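Long-range contact in acyl-CoA dehydrogenase (Slackia heliotrinireducens, PDB 4RM7), which belongs to the acyl-CoA dehydrogenase family, whose subunits set a beta-strand middle domain between two helical domains: residues E164-D175 with F185-S193. Residues are numbered along the deposited sequence; the frame is centred on the assembly and turned at random.
Sequences EYAPALLVSAYD and FSFWMVPRS
Leu-169 and Val-190, Val-171 and Trp-188, and Ala-173 and Ser-186 are the hydrogen-bonded pairs of an antiparallel beta hairpin in the middle domain of this acyl-CoA dehydrogenase. Val-171 and Trp-188 exchange both backbone bonds, Val-171 N to Trp-188 O at 2.8 Å; Ala-173 N bonds to Ser-186 O. Ser-186 adds a side-chain bond: OG, swung between its own N and carbonyl carbon (chi1 72°), donates to Ala-173 O at 2.7 Å from above the carbonyl plane. The same OG accepts the N-H of Trp-188 NE1, tilted from the indole plane, and CD1 of that ring lies near Ala-173 CB. On the face carrying Leu-170, the leucine crosses Phe-187 at about a right angle, CD1 lying 3.7 Å from CD1 of the ring, while the bent selenomethionine Met-189 brings CE to 3.9 Å from Leu-170 CB. Past the strand ends Arg-192 N bonds to Pro-167 O at 2.9 Å. Its chain bends at chi2, and NH1 reaches Glu-164 O in a bent bond of 3.0 Å. Strands 124-127 and 143-146 pair in parallel with 168-175. Strand 151-161 packs against Val-171 and Trp-188, Asp-175 salt-bridges Arg-227, and Phe-187 and Phe-185 meet Phe-103 and Phe-235 of helices 90-103 and 234-270.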
# COMPACT_ATOMS: atom_id res chain seq x y z
N GLU A 164 -32.58 19.78 -7.80
CA GLU A 164 -33.07 21.07 -7.35
C GLU A 164 -33.86 21.84 -8.39
O GLU A 164 -34.79 22.56 -8.05
CB GLU A 164 -31.89 21.91 -6.88
CG GLU A 164 -32.28 23.17 -6.17
CD GLU A 164 -31.08 23.98 -5.74
OE1 GLU A 164 -29.94 23.46 -5.87
OE2 GLU A 164 -31.26 25.12 -5.29
N TYR A 165 -33.48 21.70 -9.66
CA TYR A 165 -34.09 22.54 -10.69
C TYR A 165 -34.71 21.77 -11.85
O TYR A 165 -35.41 22.37 -12.66
CB TYR A 165 -33.04 23.51 -11.24
CG TYR A 165 -32.63 24.57 -10.24
CD1 TYR A 165 -33.55 25.51 -9.78
CD2 TYR A 165 -31.33 24.63 -9.75
CE1 TYR A 165 -33.19 26.48 -8.86
CE2 TYR A 165 -30.95 25.61 -8.84
CZ TYR A 165 -31.89 26.53 -8.39
OH TYR A 165 -31.54 27.51 -7.48
N ALA A 166 -34.47 20.47 -11.94
CA ALA A 166 -35.06 19.68 -13.01
C ALA A 166 -36.58 19.83 -13.04
O ALA A 166 -37.23 19.81 -11.99
CB ALA A 166 -34.69 18.23 -12.85
N PRO A 167 -37.15 19.99 -14.24
CA PRO A 167 -38.59 20.14 -14.47
C PRO A 167 -39.39 18.94 -13.99
O PRO A 167 -40.55 19.08 -13.63
CB PRO A 167 -38.68 20.29 -15.99
CG PRO A 167 -37.38 20.84 -16.39
CD PRO A 167 -36.37 20.25 -15.46
N ALA A 168 -38.78 17.77 -13.99
CA ALA A 168 -39.50 16.57 -13.63
C ALA A 168 -38.56 15.54 -12.99
O ALA A 168 -37.35 15.53 -13.25
CB ALA A 168 -40.17 15.99 -14.84
N LEU A 169 -39.13 14.67 -12.17
CA LEU A 169 -38.36 13.68 -11.45
C LEU A 169 -38.80 12.27 -11.82
O LEU A 169 -39.96 11.90 -11.63
CB LEU A 169 -38.51 13.90 -9.95
CG LEU A 169 -37.94 15.24 -9.51
CD1 LEU A 169 -38.40 15.59 -8.10
CD2 LEU A 169 -36.44 15.18 -9.55
N LEU A 170 -37.88 11.50 -12.39
CA LEU A 170 -38.15 10.11 -12.68
C LEU A 170 -37.85 9.28 -11.44
O LEU A 170 -36.69 9.03 -11.09
CB LEU A 170 -37.33 9.64 -13.88
CG LEU A 170 -37.57 8.18 -14.29
CD1 LEU A 170 -39.06 7.87 -14.43
CD2 LEU A 170 -36.86 7.84 -15.58
N VAL A 171 -38.91 8.85 -10.77
CA VAL A 171 -38.80 8.30 -9.42
C VAL A 171 -39.12 6.82 -9.35
O VAL A 171 -40.14 6.37 -9.86
CB VAL A 171 -39.75 9.03 -8.45
CG1 VAL A 171 -39.43 8.64 -7.03
CG2 VAL A 171 -39.59 10.52 -8.61
N SER A 172 -38.22 6.08 -8.70
CA SER A 172 -38.40 4.67 -8.45
C SER A 172 -39.16 4.50 -7.14
O SER A 172 -38.82 5.14 -6.15
CB SER A 172 -37.06 3.97 -8.39
OG SER A 172 -36.38 4.35 -7.20
N ALA A 173 -40.18 3.63 -7.14
CA ALA A 173 -41.06 3.48 -5.98
C ALA A 173 -41.72 2.10 -5.91
O ALA A 173 -41.97 1.48 -6.94
CB ALA A 173 -42.13 4.57 -5.97
N TYR A 174 -42.00 1.64 -4.70
CA TYR A 174 -42.90 0.51 -4.50
C TYR A 174 -44.33 0.98 -4.71
O TYR A 174 -44.80 1.87 -3.99
CB TYR A 174 -42.77 -0.10 -3.11
CG TYR A 174 -41.59 -1.02 -2.95
CD1 TYR A 174 -41.31 -2.00 -3.89
CD2 TYR A 174 -40.75 -0.92 -1.84
CE1 TYR A 174 -40.23 -2.85 -3.74
CE2 TYR A 174 -39.67 -1.76 -1.68
CZ TYR A 174 -39.41 -2.73 -2.63
OH TYR A 174 -38.32 -3.56 -2.47
N ASP A 175 -45.01 0.41 -5.69
CA ASP A 175 -46.42 0.69 -5.89
C ASP A 175 -47.24 -0.29 -5.05
O ASP A 175 -47.07 -1.50 -5.17
CB ASP A 175 -46.80 0.60 -7.36
CG ASP A 175 -48.26 0.84 -7.60
OD1 ASP A 175 -48.98 1.22 -6.66
OD2 ASP A 175 -48.70 0.67 -8.75
N PHE A 185 -42.18 -3.04 -7.87
CA PHE A 185 -41.32 -2.02 -8.44
C PHE A 185 -42.04 -1.19 -9.49
O PHE A 185 -42.82 -1.72 -10.28
CB PHE A 185 -40.08 -2.65 -9.05
CG PHE A 185 -39.10 -1.64 -9.56
CD1 PHE A 185 -38.97 -1.41 -10.92
CD2 PHE A 185 -38.33 -0.91 -8.68
CE1 PHE A 185 -38.07 -0.47 -11.39
CE2 PHE A 185 -37.44 0.03 -9.14
CZ PHE A 185 -37.30 0.25 -10.50
N SER A 186 -41.77 0.12 -9.50
CA SER A 186 -42.45 1.02 -10.43
C SER A 186 -41.68 2.31 -10.62
O SER A 186 -40.97 2.76 -9.71
CB SER A 186 -43.85 1.34 -9.93
OG SER A 186 -43.79 2.20 -8.80
N PHE A 187 -41.82 2.90 -11.80
CA PHE A 187 -41.21 4.19 -12.10
C PHE A 187 -42.31 5.21 -12.36
O PHE A 187 -43.32 4.90 -12.98
CB PHE A 187 -40.28 4.11 -13.30
CG PHE A 187 -38.82 3.96 -12.94
CD1 PHE A 187 -38.11 5.01 -12.37
CD2 PHE A 187 -38.14 2.77 -13.21
CE1 PHE A 187 -36.77 4.89 -12.05
CE2 PHE A 187 -36.79 2.64 -12.89
CZ PHE A 187 -36.10 3.70 -12.31
N TRP A 188 -42.09 6.44 -11.89
CA TRP A 188 -43.06 7.52 -12.04
C TRP A 188 -42.39 8.80 -12.52
O TRP A 188 -41.45 9.28 -11.89
CB TRP A 188 -43.77 7.78 -10.72
CG TRP A 188 -44.48 6.62 -10.15
CD1 TRP A 188 -43.93 5.56 -9.47
CD2 TRP A 188 -45.89 6.40 -10.16
NE1 TRP A 188 -44.92 4.69 -9.08
CE2 TRP A 188 -46.13 5.18 -9.48
CE3 TRP A 188 -46.98 7.10 -10.68
CZ2 TRP A 188 -47.41 4.66 -9.32
CZ3 TRP A 188 -48.25 6.59 -10.51
CH2 TRP A 188 -48.46 5.38 -9.85
N MSE A 189 -42.89 9.38 -13.61
CA MSE A 189 -42.38 10.66 -14.09
C MSE A 189 -43.16 11.81 -13.45
O MSE A 189 -44.21 12.22 -13.95
CB MSE A 189 -42.45 10.73 -15.62
CG MSE A 189 -41.84 11.99 -16.22
SE MSE A 189 -39.92 12.13 -15.90
CE MSE A 189 -39.27 10.70 -17.05
N VAL A 190 -42.65 12.33 -12.34
CA VAL A 190 -43.39 13.31 -11.55
C VAL A 190 -42.98 14.74 -11.84
O VAL A 190 -41.81 15.08 -11.71
CB VAL A 190 -43.20 13.04 -10.05
CG1 VAL A 190 -44.01 14.01 -9.20
CG2 VAL A 190 -43.57 11.60 -9.72
N PRO A 191 -43.94 15.57 -12.25
CA PRO A 191 -43.71 17.01 -12.44
C PRO A 191 -43.20 17.66 -11.15
O PRO A 191 -43.75 17.37 -10.09
CB PRO A 191 -45.09 17.56 -12.81
CG PRO A 191 -45.86 16.38 -13.29
CD PRO A 191 -45.33 15.19 -12.53
N ARG A 192 -42.19 18.51 -11.25
CA ARG A 192 -41.58 19.13 -10.08
C ARG A 192 -42.56 20.10 -9.43
O ARG A 192 -42.38 20.53 -8.28
CB ARG A 192 -40.28 19.83 -10.48
CG ARG A 192 -39.55 20.59 -9.38
CD ARG A 192 -38.70 19.68 -8.48
NE ARG A 192 -37.70 20.45 -7.73
CZ ARG A 192 -37.98 21.24 -6.69
NH1 ARG A 192 -37.01 21.90 -6.08
NH2 ARG A 192 -39.23 21.39 -6.27
N SER A 193 -43.62 20.43 -10.16
CA SER A 193 -44.63 21.38 -9.71
C SER A 193 -45.72 20.76 -8.83
O SER A 193 -46.51 21.47 -8.22
CB SER A 193 -45.29 22.04 -10.93
OG SER A 193 -46.03 21.09 -11.67